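Local atomic coordinates of ENT (PDB entry 5ZX1), a protein that is of uncharacterised function but contains an ENT domain, the all-helical module described here, and probably acts in transcription. Residues 49-52 / 53-56; 60-63 / 64-68; 69-72 / 73-77. All coordinates share one frame; numbering follows the deposited sequence.

The three contacts are local and follow one another along the chain; none nests within or crosses another. Contact 1 spans the last two turns of helix 30-56. After the connecting turn, contact 2 caps the start of helix 62-74, and contact 3, adjoining it in sequence, closes the same helix and leads out towards helix 79-91. Contacts 1 and 2, their centres about 10 Å apart, touch where L52 and S56 meet L60, Q64 and L68, so the end of one helix packs on the beginning of the next. Contact 3 has its centre about 17 Å from that of contact 1 and does not touch it, yet it packs on an earlier part of helix 30-56.

Contact 1 (49-52 / 53-56); sequences CRVL and CMHS
The carbonyl oxygen of V51 is shared by three donors: the backbone N of H55, and, weakly, M54 N and the imidazole of H55. The ring presents its edge, with V51 O in its plane and ND1 3.4 Å from that oxygen. One residue earlier, M54 N binds R50 O at 2.8 Å in the plane of the carbonyl, and M54 CG lies 3.4 Å from the same oxygen. The M54 side chain then runs out extended, its SD coming to 4.5 Å from CG2 of V51. S56 suits the end of the helix because its short hydroxyl can fold back: with chi1 at 88° OG sits between its own N and carbonyl carbon, 3.2 Å from L52 O, a weak bond that joins a weak one from S56 N. C53 N closes its turn on C49 O at 3.0 Å. Further out, the small side chains of C49 and C53 pack on L86 of helix 79-91, while M54 reaches V95 and V98 of helix 93-101. L52 faces helix 62-74 instead. This is the amphipathic C-terminal end of a long helix, packed among its neighbours in the helical ENT fold.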
# COMPACT_ATOMS: atom_id res chain seq x y z
N CYS A 49 0.65 0.01 0.05
CA CYS A 49 1.73 -0.19 1.01
C CYS A 49 1.76 -1.62 1.57
O CYS A 49 2.81 -2.26 1.63
CB CYS A 49 1.61 0.81 2.15
SG CYS A 49 2.06 2.48 1.65
N ARG A 50 0.60 -2.13 1.98
CA ARG A 50 0.53 -3.41 2.68
C ARG A 50 1.04 -4.52 1.78
O ARG A 50 1.96 -5.28 2.12
CB ARG A 50 -0.90 -3.71 3.13
CG ARG A 50 -1.49 -2.62 4.00
CD ARG A 50 -3.00 -2.63 3.95
NE ARG A 50 -3.52 -3.96 4.18
CZ ARG A 50 -3.56 -4.56 5.37
NH1 ARG A 50 -3.10 -3.96 6.46
NH2 ARG A 50 -4.05 -5.79 5.45
N VAL A 51 0.44 -4.57 0.61
CA VAL A 51 0.75 -5.55 -0.40
C VAL A 51 2.21 -5.49 -0.88
O VAL A 51 2.86 -6.52 -1.04
CB VAL A 51 -0.26 -5.36 -1.55
CG1 VAL A 51 0.32 -5.79 -2.83
CG2 VAL A 51 -1.52 -6.12 -1.25
N LEU A 52 2.76 -4.30 -1.10
CA LEU A 52 4.16 -4.24 -1.51
C LEU A 52 5.07 -4.70 -0.37
O LEU A 52 6.16 -5.23 -0.60
CB LEU A 52 4.54 -2.83 -1.97
CG LEU A 52 3.92 -2.46 -3.32
CD1 LEU A 52 4.57 -1.21 -3.93
CD2 LEU A 52 3.97 -3.64 -4.28
N CYS A 53 4.60 -4.53 0.87
CA CYS A 53 5.36 -5.02 2.02
C CYS A 53 5.19 -6.53 2.21
O CYS A 53 6.07 -7.19 2.75
CB CYS A 53 4.93 -4.28 3.28
SG CYS A 53 5.40 -2.57 3.28
N MET A 54 4.06 -7.08 1.78
CA MET A 54 3.89 -8.53 1.86
C MET A 54 4.90 -9.24 0.98
O MET A 54 5.36 -10.34 1.30
CB MET A 54 2.48 -8.93 1.46
CG MET A 54 1.43 -8.62 2.49
SD MET A 54 -0.16 -9.10 1.79
CE MET A 54 -1.29 -8.53 3.07
N HIS A 55 5.24 -8.61 -0.14
CA HIS A 55 6.15 -9.22 -1.10
C HIS A 55 7.62 -9.00 -0.78
O HIS A 55 8.45 -9.83 -1.12
CB HIS A 55 5.87 -8.68 -2.50
CG HIS A 55 4.79 -9.41 -3.23
ND1 HIS A 55 3.48 -9.00 -3.22
CD2 HIS A 55 4.83 -10.52 -4.00
CE1 HIS A 55 2.75 -9.82 -3.96
NE2 HIS A 55 3.55 -10.75 -4.45
N SER A 56 7.92 -7.88 -0.13
CA SER A 56 9.29 -7.42 -0.00
C SER A 56 9.79 -7.55 1.42
O SER A 56 10.94 -7.22 1.73
CB SER A 56 9.39 -5.96 -0.42
OG SER A 56 9.12 -5.13 0.71

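Contact 2 (60-63 / 64-68); sequences LTKQ and QRRIL
The guanidinium of R65 lies against K62, whose CA sits 3.0 Å above one face, nearer the margin of the group than its middle, while L60 O meets the group at its edge. There R65 NH1 makes a weak bond to L60 O, 2.7 Å long but strongly bent. A bend at chi3 (-57°) turns the arginine back toward the start of the helix. The neighbouring guanidinium of R66 has CD of K62 3.6 Å above one face; the side chains of K62 and R66 run side by side in the same direction, bringing K62 NZ to 4.3 Å from R66 NH1, a like-charged pair that their length and flexibility probably make tolerable at an exposed surface.

T61 and Q64 form a capping box. T61 OG1 stands between its own N and carbonyl carbon (chi1 69°), where it can accept from Q64 N at 3.1 Å, satisfying an amide of the first turn. Q64 answers through its extended side chain: OE1 receives T61 N at 3.0 Å, the donor standing 38° out of the amide carbonyl plane. Threonine and glutamine thus each supply a backbone N and a side-chain oxygen. L60 CD1 also meets L68 CD1 at 3.6 Å, the leucines, both buried, crossing at about a right angle. Helix 30-56 lies alongside, where Q64 packs against L52 and S56, I67 touches L48 and L68 rests on Y45.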
# COMPACT_ATOMS: atom_id res chain seq x y z
N LEU A 60 11.95 -2.41 0.19
CA LEU A 60 11.30 -2.22 -1.11
C LEU A 60 12.24 -2.14 -2.31
O LEU A 60 13.25 -1.43 -2.26
CB LEU A 60 10.45 -0.95 -1.07
CG LEU A 60 9.27 -0.84 -0.09
CD1 LEU A 60 8.67 0.53 -0.23
CD2 LEU A 60 8.22 -1.89 -0.39
N THR A 61 11.90 -2.83 -3.41
CA THR A 61 12.70 -2.73 -4.63
C THR A 61 12.57 -1.34 -5.23
O THR A 61 11.67 -0.58 -4.88
CB THR A 61 12.27 -3.78 -5.69
OG1 THR A 61 10.97 -3.44 -6.19
CG2 THR A 61 12.23 -5.19 -5.12
N LYS A 62 13.48 -1.00 -6.15
CA LYS A 62 13.42 0.27 -6.87
C LYS A 62 12.07 0.44 -7.60
O LYS A 62 11.48 1.52 -7.60
CB LYS A 62 14.58 0.36 -7.88
CG LYS A 62 14.62 1.65 -8.70
CD LYS A 62 15.63 1.53 -9.84
CE LYS A 62 15.12 0.58 -10.92
NZ LYS A 62 16.14 0.37 -12.01
N GLN A 63 11.56 -0.63 -8.19
CA GLN A 63 10.27 -0.56 -8.87
C GLN A 63 9.19 -0.26 -7.84
O GLN A 63 8.37 0.64 -8.04
CB GLN A 63 9.96 -1.87 -9.61
CG GLN A 63 8.57 -1.92 -10.20
CD GLN A 63 8.39 -3.03 -11.23
OE1 GLN A 63 8.90 -2.96 -12.35
NE2 GLN A 63 7.65 -4.06 -10.86
N GLN A 64 9.20 -0.99 -6.73
CA GLN A 64 8.16 -0.80 -5.72
C GLN A 64 8.23 0.61 -5.16
O GLN A 64 7.19 1.24 -4.93
CB GLN A 64 8.29 -1.85 -4.62
CG GLN A 64 7.89 -3.23 -5.11
CD GLN A 64 8.38 -4.35 -4.20
OE1 GLN A 64 9.21 -4.13 -3.30
NE2 GLN A 64 7.87 -5.55 -4.42
N ARG A 65 9.44 1.13 -4.96
CA ARG A 65 9.57 2.51 -4.47
C ARG A 65 8.99 3.48 -5.50
O ARG A 65 8.28 4.44 -5.15
CB ARG A 65 11.04 2.86 -4.20
CG ARG A 65 11.64 2.12 -3.02
CD ARG A 65 12.94 2.77 -2.53
NE ARG A 65 13.95 2.87 -3.59
CZ ARG A 65 14.65 1.84 -4.08
NH1 ARG A 65 14.46 0.61 -3.62
NH2 ARG A 65 15.54 2.04 -5.05
N ARG A 66 9.27 3.21 -6.77
CA ARG A 66 8.77 4.08 -7.83
C ARG A 66 7.26 4.03 -7.97
O ARG A 66 6.65 4.99 -8.41
CB ARG A 66 9.43 3.72 -9.16
CG ARG A 66 10.91 3.98 -9.18
CD ARG A 66 11.47 3.91 -10.59
NE ARG A 66 12.85 4.40 -10.62
CZ ARG A 66 13.68 4.21 -11.63
NH1 ARG A 66 13.27 3.55 -12.71
NH2 ARG A 66 14.92 4.69 -11.56
N ILE A 67 6.67 2.89 -7.63
CA ILE A 67 5.21 2.79 -7.69
C ILE A 67 4.60 3.64 -6.59
O ILE A 67 3.63 4.36 -6.81
CB ILE A 67 4.76 1.35 -7.58
CG1 ILE A 67 5.07 0.60 -8.88
CG2 ILE A 67 3.27 1.29 -7.25
CD1 ILE A 67 4.97 -0.90 -8.74
N LEU A 68 5.18 3.57 -5.41
CA LEU A 68 4.68 4.36 -4.30
C LEU A 68 4.85 5.84 -4.60
O LEU A 68 3.94 6.63 -4.41
CB LEU A 68 5.38 3.99 -2.99
CG LEU A 68 5.03 2.61 -2.43
CD1 LEU A 68 5.74 2.36 -1.12
CD2 LEU A 68 3.52 2.47 -2.26

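Contact 3 (69-72 / 73-77); sequences EDMR and EELCL
A Schellman motif ends helix 62-74, and R72 and L77 carry its outer bond. L77 N reaches back to R72 O at 3.0 Å, in the plane of that carbonyl, while inside this loop C76 N makes a weak bond to E73 O. The reversal depends on C76, whose phi of 48° swings the chain out of the helix in left-handed backbone geometry; glycine is frequent at this position, but C76 takes up the conformation although it has a CB, which points away from the preceding turn. L77 then comes back toward the helix, with CB 4.0 Å from R72 O, a buried apolar residue just past the turn, as is common in this motif.

The last regular turn ends with L75 N bonded to M71 O at 2.8 Å. E74 N likewise binds D70 O at 2.9 Å, and E74 CG packs 3.2 Å from that same oxygen before its chain bends off. D70 OD1 is 4.7 Å from E73 OE1, which, with the negative end of the helix, may raise the pKa of these two acids slightly at this exposed surface.

R72 folds its guanidinium over CA of E69, and its NH2 is hydrogen-bonded to Y45 of helix 30-56. R38 of that helix donates to the carbonyls of L75 and C76 in the turn itself. M71, which meets L48 of helix 30-56, has a flexible thioether that can curl: bends at chi2 (-61°) and chi3 (-63°) carry the methyl CE back until it rests 3.5 Å from CD1 of L75.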
# COMPACT_ATOMS: atom_id res chain seq x y z
N GLU A 69 6.04 6.21 -5.08
CA GLU A 69 6.34 7.60 -5.40
C GLU A 69 5.40 8.15 -6.47
O GLU A 69 4.95 9.29 -6.38
CB GLU A 69 7.80 7.73 -5.85
CG GLU A 69 8.18 9.14 -6.31
CD GLU A 69 9.59 9.24 -6.90
OE1 GLU A 69 10.05 10.40 -7.11
OE2 GLU A 69 10.25 8.20 -7.15
N ASP A 70 5.10 7.35 -7.48
CA ASP A 70 4.24 7.82 -8.56
C ASP A 70 2.79 7.99 -8.10
O ASP A 70 2.14 8.96 -8.47
CB ASP A 70 4.30 6.86 -9.75
CG ASP A 70 5.61 6.97 -10.52
OD1 ASP A 70 6.38 7.93 -10.24
OD2 ASP A 70 5.89 6.11 -11.40
N MET A 71 2.30 7.06 -7.29
CA MET A 71 0.94 7.14 -6.77
C MET A 71 0.78 8.31 -5.77
O MET A 71 -0.29 8.90 -5.65
CB MET A 71 0.54 5.83 -6.11
CG MET A 71 0.37 4.68 -7.07
SD MET A 71 -0.92 5.02 -8.28
CE MET A 71 -2.35 5.16 -7.22
N ARG A 72 1.84 8.64 -5.05
CA ARG A 72 1.79 9.79 -4.14
C ARG A 72 1.46 11.03 -4.93
O ARG A 72 0.65 11.85 -4.52
CB ARG A 72 3.12 9.97 -3.41
CG ARG A 72 3.30 9.05 -2.25
CD ARG A 72 4.33 9.58 -1.25
NE ARG A 72 5.69 9.50 -1.75
CZ ARG A 72 6.34 8.37 -2.04
NH1 ARG A 72 7.59 8.43 -2.49
NH2 ARG A 72 5.75 7.18 -1.90
N GLU A 73 2.09 11.15 -6.09
CA GLU A 73 1.86 12.31 -6.94
C GLU A 73 0.50 12.20 -7.67
O GLU A 73 -0.23 13.19 -7.77
CB GLU A 73 3.04 12.45 -7.91
CG GLU A 73 2.74 12.98 -9.29
CD GLU A 73 3.86 12.62 -10.27
OE1 GLU A 73 5.01 12.43 -9.81
OE2 GLU A 73 3.58 12.53 -11.49
N GLU A 74 0.16 11.01 -8.14
CA GLU A 74 -1.13 10.79 -8.80
C GLU A 74 -2.28 11.18 -7.87
O GLU A 74 -3.21 11.86 -8.28
CB GLU A 74 -1.30 9.33 -9.24
CG GLU A 74 -0.40 8.88 -10.39
CD GLU A 74 -0.86 9.37 -11.76
OE1 GLU A 74 -2.09 9.44 -12.01
OE2 GLU A 74 0.01 9.71 -12.60
N LEU A 75 -2.18 10.77 -6.61
CA LEU A 75 -3.25 10.92 -5.63
C LEU A 75 -3.08 12.17 -4.76
O LEU A 75 -3.87 12.39 -3.84
CB LEU A 75 -3.32 9.69 -4.73
CG LEU A 75 -3.48 8.38 -5.51
CD1 LEU A 75 -3.66 7.16 -4.62
CD2 LEU A 75 -4.65 8.54 -6.48
N CYS A 76 -2.07 12.97 -5.06
CA CYS A 76 -1.83 14.20 -4.30
C CYS A 76 -1.86 13.91 -2.80
O CYS A 76 -2.71 14.41 -2.08
CB CYS A 76 -2.86 15.28 -4.68
SG CYS A 76 -2.30 17.00 -4.52
N LEU A 77 -0.94 13.07 -2.34
CA LEU A 77 -0.90 12.67 -0.94
C LEU A 77 0.21 13.38 -0.18
O LEU A 77 1.37 13.32 -0.59
CB LEU A 77 -0.70 11.16 -0.83
CG LEU A 77 -1.86 10.24 -0.43
CD1 LEU A 77 -3.15 10.50 -1.20
CD2 LEU A 77 -1.37 8.82 -0.67